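PDB 4LYP: Exo-beta-1,4-mannosidase from Rhizomucor miehei, which probably releases terminal, non-reducing beta-D-mannose residues from beta-1,4-linked mannosides, as a TIM-barrel enzyme of glycoside hydrolase family 5. Local coordinates for residues A[190-195]-A[241-246]; A[204-209]-A[247-252]; A[343-348]-A[361-366]. All coordinates share one frame; numbering follows the deposited sequence. Where two conformers were deposited one is given.

How the contacts relate
Read from the N terminus, the end of helix 181-193 and the turn after it supply the first half of contact 1 and helix 197-213 the first half of contact 2; strand 230-234 then returns the chain to the barrel. Residues 241-246 close contact 1 and residues 247-252 close contact 2, so the two loops cross instead of nesting. Both meet on helix 244-257, and the Phe191 and Phe205 rings touch where they adjoin. Together they tie two consecutive helices that precede strand 230-234 to the helix that follows it. Contact 3 comes later and separately, its centre about 39 Å from that of contact 1; within the long connection from strand 333-338 to helix 362-380 it closes a loop of 12 residues.

Contact 1. Residues A[190-195]-A[241-246]; sequences RFYNDS and EAPASW
Tyr192 and Ala242 meet through a CH-pi contact: the Ala242 methyl sits over the centre of the phenol ring, CB 3.6 Å from the centroid and only 8° off the ring normal. A small residue suits this place because the ring can come right down on it, bringing Tyr192 CE1 to 3.5 Å from Ala242 CA. The tyrosine CG lies between the backbone N and the carbonyl carbon (chi1 45°), a rotation that lays the ring on Ala242. In a second CH-pi contact Tyr192 itself supplies the CH group, CB being held by the backbone 3.8 Å from the centroid of the Trp246 five-membered ring. The Tyr192 ring and the six-membered ring of Trp246 are inclined at 46°, neither stacked nor edge-to-face.

Apolar packing fills in the sides. Pro243 CD approaches Tyr192 CD1 at 3.6 Å, and Phe191 brings CE1 to 4.0 Å from Trp246 CZ2, with the indole NE1 near its ring edge.

The polar link is indirect: one water accepts from Asn193 ND2 and donates to Glu241 O. The polar ends of the aromatics are bonded to other partners, Tyr192 OH to Gln240 O and Trp246 NE1 to Asn202 OD1.

The contact thus joins the C-terminal end of helix 181-193 to the loop before helix 244-257 and its first turn, with Phe159 of helix 158-167 stacked on Phe191 and helix 197-213 alongside.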
loop_
_atom_site.group_PDB
_atom_site.type_symbol
_atom_site.label_atom_id
_atom_site.label_comp_id
_atom_site.label_asym_id
_atom_site.label_seq_id
_atom_site.Cartn_x
_atom_site.Cartn_y
_atom_site.Cartn_z
ATOM N N ARG A 190 -1.606 -14.762 -15.518
ATOM C CA ARG A 190 -1.710 -16.224 -15.527
ATOM C C ARG A 190 -1.843 -16.769 -14.132
ATOM O O ARG A 190 -2.440 -17.845 -13.933
ATOM C CB ARG A 190 -0.534 -16.852 -16.238
ATOM C CG ARG A 190 -0.520 -16.529 -17.739
ATOM C CD ARG A 190 0.492 -17.331 -18.505
ATOM N NE ARG A 190 1.784 -16.933 -18.082
ATOM C CZ ARG A 190 2.944 -17.550 -18.451
ATOM N NH1 ARG A 190 2.886 -18.687 -19.138
ATOM N NH2 ARG A 190 4.153 -17.108 -18.068
ATOM N N PHE A 191 -1.341 -16.054 -13.133
ATOM C CA PHE A 191 -1.494 -16.404 -11.721
ATOM C C PHE A 191 -2.919 -16.756 -11.339
ATOM O O PHE A 191 -3.130 -17.695 -10.540
ATOM C CB PHE A 191 -0.989 -15.224 -10.892
ATOM C CG PHE A 191 -0.976 -15.461 -9.382
ATOM C CD1 PHE A 191 -2.133 -15.250 -8.618
ATOM C CD2 PHE A 191 0.192 -15.847 -8.757
ATOM C CE1 PHE A 191 -2.129 -15.484 -7.205
ATOM C CE2 PHE A 191 0.196 -16.046 -7.376
ATOM C CZ PHE A 191 -0.933 -15.837 -6.613
ATOM N N TYR A 192 -3.922 -16.022 -11.863
ATOM C CA TYR A 192 -5.316 -16.321 -11.562
ATOM C C TYR A 192 -6.141 -16.692 -12.805
ATOM O O TYR A 192 -7.212 -17.207 -12.657
ATOM C CB TYR A 192 -5.963 -15.197 -10.762
ATOM C CG TYR A 192 -5.661 -13.772 -11.264
ATOM C CD1 TYR A 192 -6.128 -13.296 -12.428
ATOM C CD2 TYR A 192 -4.816 -12.934 -10.500
ATOM C CE1 TYR A 192 -5.856 -11.995 -12.875
ATOM C CE2 TYR A 192 -4.521 -11.651 -10.925
ATOM C CZ TYR A 192 -5.025 -11.179 -12.108
ATOM O OH TYR A 192 -4.699 -9.900 -12.504
ATOM N N ASN A 193 -5.641 -16.463 -14.018
ATOM C CA ASN A 193 -6.457 -16.713 -15.235
ATOM C C ASN A 193 -6.103 -18.017 -15.962
ATOM O O ASN A 193 -6.872 -18.490 -16.807
ATOM C CB ASN A 193 -6.270 -15.554 -16.248
ATOM C CG ASN A 193 -7.053 -14.324 -15.854
ATOM O OD1 ASN A 193 -7.992 -14.413 -15.057
ATOM N ND2 ASN A 193 -6.636 -13.186 -16.415
ATOM N N ASP A 194 -4.951 -18.622 -15.699
ATOM C CA ASP A 194 -4.527 -19.789 -16.481
ATOM C C ASP A 194 -4.955 -21.046 -15.717
ATOM O O ASP A 194 -4.602 -21.230 -14.543
ATOM C CB ASP A 194 -3.042 -19.756 -16.710
ATOM C CG ASP A 194 -2.591 -20.953 -17.501
ATOM O OD1 ASP A 194 -2.303 -20.756 -18.729
ATOM O OD2 ASP A 194 -2.480 -22.067 -17.027
ATOM N N SER A 195 -5.708 -21.919 -16.359
ATOM C CA SER A 195 -6.327 -23.072 -15.664
ATOM C C SER A 195 -5.288 -24.051 -15.068
ATOM O O SER A 195 -5.637 -24.777 -14.151
ATOM C CB SER A 195 -7.208 -23.887 -16.727
ATOM O OG SER A 195 -6.354 -24.310 -17.875
ATOM N N GLU A 241 -7.911 -6.905 -13.110
ATOM C CA GLU A 241 -9.116 -7.585 -13.674
ATOM C C GLU A 241 -9.124 -9.072 -13.307
ATOM O O GLU A 241 -9.354 -9.913 -14.203
ATOM C CB GLU A 241 -9.178 -7.316 -15.185
ATOM C CG GLU A 241 -9.358 -5.813 -15.405
ATOM C CD GLU A 241 -10.187 -5.528 -16.633
ATOM O OE1 GLU A 241 -11.484 -5.665 -16.671
ATOM O OE2 GLU A 241 -9.563 -5.255 -17.604
ATOM N N ALA A 242 -8.890 -9.418 -12.074
ATOM C CA ALA A 242 -8.919 -10.799 -11.619
ATOM C C ALA A 242 -10.389 -11.249 -11.532
ATOM O O ALA A 242 -11.299 -10.444 -11.273
ATOM C CB ALA A 242 -8.268 -10.878 -10.279
ATOM N N PRO A 243 -10.655 -12.565 -11.686
ATOM C CA PRO A 243 -12.051 -12.999 -11.685
ATOM C C PRO A 243 -12.653 -12.938 -10.314
ATOM O O PRO A 243 -11.977 -13.155 -9.256
ATOM C CB PRO A 243 -11.974 -14.416 -12.197
ATOM C CG PRO A 243 -10.574 -14.812 -11.969
ATOM C CD PRO A 243 -9.712 -13.617 -11.993
ATOM N N ALA A 244 -13.970 -12.692 -10.273
ATOM C CA ALA A 244 -14.723 -12.665 -9.023
ATOM C C ALA A 244 -14.460 -13.927 -8.190
ATOM O O ALA A 244 -14.351 -13.901 -6.958
ATOM C CB ALA A 244 -16.230 -12.507 -9.267
ATOM N N SER A 245 -14.414 -15.082 -8.868
ATOM C CA SER A 245 -14.246 -16.352 -8.124
ATOM C C SER A 245 -12.917 -16.397 -7.376
ATOM O O SER A 245 -12.818 -17.017 -6.324
ATOM C CB SER A 245 -14.306 -17.524 -9.120
ATOM O OG SER A 245 -13.336 -17.359 -10.185
ATOM N N TRP A 246 -11.874 -15.733 -7.916
ATOM C CA TRP A 246 -10.571 -15.711 -7.226
ATOM C C TRP A 246 -10.663 -14.821 -5.983
ATOM O O TRP A 246 -10.206 -15.217 -4.908
ATOM C CB TRP A 246 -9.497 -15.267 -8.181
ATOM C CG TRP A 246 -8.145 -15.116 -7.587
ATOM C CD1 TRP A 246 -7.252 -16.109 -7.352
ATOM C CD2 TRP A 246 -7.512 -13.861 -7.142
ATOM N NE1 TRP A 246 -6.082 -15.595 -6.803
ATOM C CE2 TRP A 246 -6.198 -14.226 -6.672
ATOM C CE3 TRP A 246 -7.923 -12.525 -7.093
ATOM C CZ2 TRP A 246 -5.308 -13.288 -6.185
ATOM C CZ3 TRP A 246 -6.981 -11.576 -6.659
ATOM C CH2 TRP A 246 -5.706 -11.968 -6.171
HETATM O O HOH W 1 -7.739 -10.517 -16.373
#

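Contact 2. Residues A[204-209]-A[247-252]; sequences LFKDHI and FEEIST
Lys206 reaches across to Ile250 and Glu249, and its chain can be followed outward from helix 204-209. CB and CG start the path, with CG beside the backbone N (chi1 -71°); beyond CG every torsion is extended, which carries the amine the full length of the side chain to the other helix. The methylenes cover that distance until CE meets Ile250 CD1 at 3.9 Å, an aliphatic contact that suits lysine's greasy stem. CE also lies 3.3 Å from Glu249 OE2. At the tip, NZ forms a salt bridge with Glu249 OE2 at 3.2 Å, weak as a hydrogen bond. A water between NZ and Glu249 OE1 may add a second route, but it lies so close to both that this bridge is doubtful. Glu249 meets the lysine at about a right angle, its own chain bent at chi2 to turn the carboxylate toward the amine.

Alongside this polar pair, Ile250 is the apolar partner from 247-252. Its CG2 touches Phe205 CE2 at 4.0 Å and Ile209 CD1 at 4.1 Å, so one branched residue packs against two side chains a helical turn apart. Ile209 CD1 in turn lies over the centre of the Phe205 ring, 3.9 Å above its plane.

The axes of the two short segments point broadly the same way, inclined at 29°, with a closest approach of 11.9 Å, a separation that these long or bulky side chains bridge. Neighbouring helices 197-213 and 244-257 are thereby packed side by side around the barrel; Phe253 and Ile254 extend the packing along the second helix, and Phe191 of helix 181-193 meets the Phe205 ring edge-to-face.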
loop_
_atom_site.group_PDB
_atom_site.type_symbol
_atom_site.label_atom_id
_atom_site.label_comp_id
_atom_site.label_asym_id
_atom_site.label_seq_id
_atom_site.Cartn_x
_atom_site.Cartn_y
_atom_site.Cartn_z
ATOM N N LEU A 204 1.072 -22.009 -3.602
ATOM C CA LEU A 204 2.258 -21.388 -3.022
ATOM C C LEU A 204 1.905 -20.094 -2.297
ATOM O O LEU A 204 2.458 -19.782 -1.253
ATOM C CB LEU A 204 3.276 -21.050 -4.111
ATOM C CG LEU A 204 3.807 -22.264 -4.915
ATOM C CD1 LEU A 204 4.891 -21.704 -5.833
ATOM C CD2 LEU A 204 4.349 -23.355 -4.018
ATOM N N PHE A 205 0.957 -19.325 -2.858
ATOM C CA PHE A 205 0.544 -18.053 -2.262
ATOM C C PHE A 205 -0.164 -18.315 -0.959
ATOM O O PHE A 205 0.135 -17.617 0.044
ATOM C CB PHE A 205 -0.338 -17.369 -3.288
ATOM C CG PHE A 205 -0.945 -16.025 -2.884
ATOM C CD1 PHE A 205 -0.190 -15.033 -2.235
ATOM C CD2 PHE A 205 -2.257 -15.729 -3.240
ATOM C CE1 PHE A 205 -0.714 -13.794 -1.957
ATOM C CE2 PHE A 205 -2.816 -14.499 -2.954
ATOM C CZ PHE A 205 -2.041 -13.514 -2.338
ATOM N N LYS A 206 -1.083 -19.297 -0.894
ATOM C CA LYS A 206 -1.731 -19.674 0.356
ATOM C C LYS A 206 -0.702 -20.116 1.401
ATOM O O LYS A 206 -0.919 -19.842 2.595
ATOM C CB LYS A 206 -2.800 -20.739 0.093
ATOM C CG LYS A 206 -4.030 -20.181 -0.630
ATOM C CD LYS A 206 -4.988 -21.341 -0.990
ATOM C CE LYS A 206 -6.215 -20.841 -1.683
ATOM N NZ LYS A 206 -7.063 -22.015 -2.037
ATOM N N ASP A 207 0.320 -20.833 0.987
ATOM C CA ASP A 207 1.337 -21.208 1.927
ATOM C C ASP A 207 1.988 -19.979 2.553
ATOM O O ASP A 207 2.283 -19.953 3.771
ATOM C CB ASP A 207 2.449 -22.053 1.258
ATOM C CG ASP A 207 1.987 -23.419 0.820
ATOM O OD1 ASP A 207 0.952 -23.923 1.295
ATOM O OD2 ASP A 207 2.715 -24.051 0.012
ATOM N N HIS A 208 2.259 -18.943 1.746
ATOM C CA HIS A 208 2.798 -17.707 2.313
ATOM C C HIS A 208 1.820 -17.028 3.255
ATOM O O HIS A 208 2.196 -16.562 4.339
ATOM C CB HIS A 208 3.233 -16.757 1.184
ATOM C CG HIS A 208 3.727 -15.466 1.706
ATOM N ND1 HIS A 208 4.861 -15.398 2.482
ATOM C CD2 HIS A 208 3.161 -14.172 1.673
ATOM C CE1 HIS A 208 5.014 -14.119 2.856
ATOM N NE2 HIS A 208 3.993 -13.363 2.359
ATOM N N ILE A 209 0.512 -16.947 2.840
ATOM C CA ILE A 209 -0.469 -16.330 3.688
ATOM C C ILE A 209 -0.555 -17.018 5.023
ATOM O O ILE A 209 -0.549 -16.354 6.096
ATOM C CB ILE A 209 -1.863 -16.309 2.996
ATOM C CG1 ILE A 209 -1.806 -15.467 1.723
ATOM C CG2 ILE A 209 -2.927 -15.860 3.944
ATOM C CD1 ILE A 209 -3.067 -15.591 0.874
ATOM N N PHE A 247 -11.297 -13.641 -6.106
ATOM C CA PHE A 247 -11.508 -12.831 -4.939
ATOM C C PHE A 247 -12.299 -13.584 -3.906
ATOM O O PHE A 247 -11.981 -13.486 -2.691
ATOM C CB PHE A 247 -12.239 -11.541 -5.282
ATOM C CG PHE A 247 -11.380 -10.540 -5.994
ATOM C CD1 PHE A 247 -10.393 -9.784 -5.302
ATOM C CD2 PHE A 247 -11.518 -10.316 -7.394
ATOM C CE1 PHE A 247 -9.620 -8.858 -5.952
ATOM C CE2 PHE A 247 -10.713 -9.362 -8.027
ATOM C CZ PHE A 247 -9.773 -8.631 -7.300
ATOM N N GLU A 248 -13.356 -14.295 -4.295
ATOM C CA GLU A 248 -14.170 -15.028 -3.308
ATOM C C GLU A 248 -13.325 -16.065 -2.586
ATOM O O GLU A 248 -13.315 -16.211 -1.362
ATOM C CB GLU A 248 -15.348 -15.715 -4.040
ATOM C CG GLU A 248 -16.241 -16.533 -3.119
ATOM C CD GLU A 248 -16.929 -15.601 -2.211
ATOM O OE1 GLU A 248 -17.443 -14.535 -2.630
ATOM O OE2 GLU A 248 -17.002 -15.972 -1.062
ATOM N N GLU A 249 -12.539 -16.819 -3.361
ATOM C CA GLU A 249 -11.804 -17.910 -2.752
ATOM C C GLU A 249 -10.688 -17.409 -1.838
ATOM O O GLU A 249 -10.491 -17.957 -0.756
ATOM C CB GLU A 249 -11.257 -18.774 -3.905
ATOM C CG GLU A 249 -10.987 -20.206 -3.520
ATOM C CD GLU A 249 -9.553 -20.334 -3.635
ATOM O OE1 GLU A 249 -8.968 -21.043 -4.522
ATOM O OE2 GLU A 249 -9.007 -19.601 -2.848
ATOM N N ILE A 250 -9.892 -16.441 -2.307
ATOM C CA ILE A 250 -8.757 -16.028 -1.490
ATOM C C ILE A 250 -9.232 -15.273 -0.277
ATOM O O ILE A 250 -8.679 -15.419 0.815
ATOM C CB ILE A 250 -7.686 -15.255 -2.295
ATOM C CG1 ILE A 250 -7.141 -15.923 -3.539
ATOM C CG2 ILE A 250 -6.474 -14.962 -1.359
ATOM C CD1 ILE A 250 -6.466 -17.264 -3.219
ATOM N N SER A 251 -10.264 -14.404 -0.440
ATOM C CA SER A 251 -10.731 -13.661 0.747
ATOM C C SER A 251 -11.243 -14.625 1.835
ATOM O O SER A 251 -11.038 -14.402 2.998
ATOM C CB SER A 251 -11.789 -12.647 0.360
ATOM O OG SER A 251 -12.993 -13.280 -0.152
ATOM N N THR A 252 -11.920 -15.702 1.409
ATOM C CA THR A 252 -12.485 -16.651 2.371
ATOM C C THR A 252 -11.343 -17.413 3.045
ATOM O O THR A 252 -11.373 -17.644 4.254
ATOM C CB THR A 252 -13.431 -17.620 1.621
ATOM O OG1 THR A 252 -14.518 -16.860 1.193
ATOM C CG2 THR A 252 -13.946 -18.782 2.544
HETATM O O HOH W 2 -6.596 -22.122 -4.440
#

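Contact 3. Residues A[343-348]-A[361-366]; sequences DAWRNP and TSHKDE
The indole of Trp345 and the imidazole of His363 form an offset stack, the five-membered ring and the imidazole having centroids 3.8 Å apart and planes inclined at 21°. Trp345 NE1 lies over the centre of the histidine ring, while its N-H makes a weak hydrogen bond to Asp343 OD1 at 3.0 Å. On the opposite indole face sits Arg346 CG, and Ser362 OG lies at the indole edge, in its plane. The guanidinium of Arg346 is covered on one face by Trp345 CH2 and has Asp343 OD2 at its edge. A wide, flat tryptophan suits this place because it can serve both neighbours at once; with CG flanked by both backbone neighbours (chi1 59°), the indole swings across to His363.

The carboxylate of Asp343 binds the first turn of helix 362-380, where backbone N-H groups have no earlier helical carbonyl to pair with. His363 N donates almost straight to the syn lone pair of Asp343 OD1, at 2.9 Å. Asp343 OD2 is met by Ser362 N at 2.9 Å from above the carboxylate plane, by Arg346 NE at 2.9 Å on the anti side and, in one of two serine conformers, by Ser362 OG at 2.7 Å on the syn side. The arginine bond is a salt bridge, which probably helps keep the aspartate ionised, as the positive end of the helix dipole would too.

His363 ND1 is held by Tyr300 OH. The contact therefore fastens the loop after strand 333-338 to the start of helix 362-380, which meets helix 308-329 through His363 and Leu308, and helix 429-448 through Lys364 and Asp365.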
loop_
_atom_site.group_PDB
_atom_site.type_symbol
_atom_site.label_atom_id
_atom_site.label_comp_id
_atom_site.label_asym_id
_atom_site.label_seq_id
_atom_site.Cartn_x
_atom_site.Cartn_y
_atom_site.Cartn_z
ATOM N N ASP A 343 7.908 19.357 -8.638
ATOM C CA ASP A 343 7.627 20.393 -9.649
ATOM C C ASP A 343 8.541 20.368 -10.889
ATOM O O ASP A 343 9.292 21.317 -11.176
ATOM C CB ASP A 343 7.737 21.790 -9.012
ATOM C CG ASP A 343 6.591 22.178 -8.089
ATOM O OD1 ASP A 343 5.461 21.571 -8.168
ATOM O OD2 ASP A 343 6.756 23.169 -7.352
ATOM N N ALA A 344 8.474 19.270 -11.661
ATOM C CA ALA A 344 9.267 19.069 -12.866
ATOM C C ALA A 344 9.118 20.231 -13.826
ATOM O O ALA A 344 10.077 20.598 -14.547
ATOM C CB ALA A 344 8.871 17.770 -13.566
ATOM N N TRP A 345 7.930 20.847 -13.859
ATOM C CA TRP A 345 7.607 21.943 -14.739
ATOM C C TRP A 345 8.467 23.169 -14.543
ATOM O O TRP A 345 8.494 24.037 -15.423
ATOM C CB TRP A 345 6.094 22.278 -14.614
ATOM C CG TRP A 345 5.733 22.666 -13.180
ATOM C CD1 TRP A 345 5.274 21.832 -12.186
ATOM C CD2 TRP A 345 5.851 23.972 -12.583
ATOM N NE1 TRP A 345 5.090 22.509 -11.020
ATOM C CE2 TRP A 345 5.446 23.831 -11.208
ATOM C CE3 TRP A 345 6.242 25.266 -13.059
ATOM C CZ2 TRP A 345 5.419 24.896 -10.272
ATOM C CZ3 TRP A 345 6.190 26.339 -12.136
ATOM C CH2 TRP A 345 5.800 26.159 -10.772
ATOM N N ARG A 346 9.139 23.315 -13.411
ATOM C CA ARG A 346 10.025 24.444 -13.224
ATOM C C ARG A 346 11.298 24.362 -14.095
ATOM O O ARG A 346 11.958 25.376 -14.323
ATOM C CB ARG A 346 10.413 24.544 -11.753
ATOM C CG ARG A 346 9.294 24.867 -10.813
ATOM C CD ARG A 346 9.676 24.817 -9.370
ATOM N NE ARG A 346 8.590 25.175 -8.464
ATOM C CZ ARG A 346 8.162 26.401 -8.243
ATOM N NH1 ARG A 346 7.161 26.571 -7.429
ATOM N NH2 ARG A 346 8.794 27.456 -8.824
ATOM N N ASN A 347 11.634 23.138 -14.553
ATOM C CA ASN A 347 12.839 22.916 -15.330
ATOM C C ASN A 347 12.520 21.693 -16.183
ATOM O O ASN A 347 13.057 20.633 -15.992
ATOM C CB ASN A 347 14.049 22.736 -14.423
ATOM C CG ASN A 347 15.354 22.630 -15.163
ATOM O OD1 ASN A 347 15.435 22.796 -16.382
ATOM N ND2 ASN A 347 16.378 22.278 -14.416
ATOM N N PRO A 348 11.611 21.819 -17.161
ATOM C CA PRO A 348 11.038 20.646 -17.811
ATOM C C PRO A 348 12.017 19.878 -18.706
ATOM O O PRO A 348 11.719 18.689 -18.907
ATOM C CB PRO A 348 9.858 21.191 -18.617
ATOM C CG PRO A 348 10.188 22.661 -18.834
ATOM C CD PRO A 348 10.963 23.070 -17.605
ATOM N N THR A 361 7.600 21.162 -4.238
ATOM C CA THR A 361 6.430 20.333 -4.397
ATOM C C THR A 361 5.179 21.194 -4.374
ATOM O O THR A 361 4.168 20.832 -3.784
ATOM C CB THR A 361 6.385 19.226 -3.334
ATOM O OG1 THR A 361 6.402 19.807 -2.018
ATOM C CG2 THR A 361 7.540 18.260 -3.448
ATOM N N SER A 362 5.196 22.358 -5.057
ATOM C CA SER A 362 3.989 23.194 -4.959
ATOM C C SER A 362 2.754 22.575 -5.601
ATOM O O SER A 362 1.680 22.692 -5.049
ATOM C CB SER A 362 4.248 24.575 -5.505
ATOM O OG SER A 362 4.520 24.575 -6.913
ATOM N N HIS A 363 2.901 21.879 -6.744
ATOM C CA HIS A 363 1.710 21.238 -7.311
ATOM C C HIS A 363 1.212 20.138 -6.419
ATOM O O HIS A 363 0.024 20.040 -6.119
ATOM C CB HIS A 363 2.015 20.679 -8.701
ATOM C CG HIS A 363 2.015 21.692 -9.781
ATOM N ND1 HIS A 363 1.940 21.375 -11.118
ATOM C CD2 HIS A 363 2.029 23.087 -9.727
ATOM C CE1 HIS A 363 1.915 22.481 -11.834
ATOM N NE2 HIS A 363 2.018 23.521 -11.028
ATOM N N LYS A 364 2.154 19.240 -6.008
ATOM C CA LYS A 364 1.808 18.138 -5.119
ATOM C C LYS A 364 1.114 18.610 -3.854
ATOM O O LYS A 364 0.152 18.008 -3.367
ATOM C CB LYS A 364 3.097 17.400 -4.768
ATOM C CG LYS A 364 2.951 16.248 -3.781
ATOM C CD LYS A 364 4.353 15.746 -3.403
ATOM C CE LYS A 364 4.325 14.386 -2.752
ATOM N NZ LYS A 364 5.735 13.885 -2.522
ATOM N N ASP A 365 1.635 19.690 -3.239
ATOM C CA ASP A 365 1.063 20.169 -1.957
ATOM C C ASP A 365 -0.346 20.610 -2.185
ATOM O O ASP A 365 -1.214 20.302 -1.333
ATOM C CB ASP A 365 1.900 21.318 -1.451
ATOM C CG ASP A 365 3.259 20.874 -0.900
ATOM O OD1 ASP A 365 3.588 19.706 -0.966
ATOM O OD2 ASP A 365 3.930 21.785 -0.401
ATOM N N GLU A 366 -0.656 21.331 -3.257
ATOM C CA GLU A 366 -2.002 21.766 -3.506
ATOM C C GLU A 366 -2.926 20.547 -3.819
ATOM O O GLU A 366 -4.046 20.468 -3.328
ATOM C CB GLU A 366 -2.047 22.735 -4.682
ATOM C CG GLU A 366 -3.436 23.089 -5.105
ATOM C CD GLU A 366 -3.504 24.046 -6.299
ATOM O OE1 GLU A 366 -2.629 24.966 -6.363
ATOM O OE2 GLU A 366 -4.455 23.933 -7.097
HETATM O O HOH W 3 4.836 19.130 -6.990
#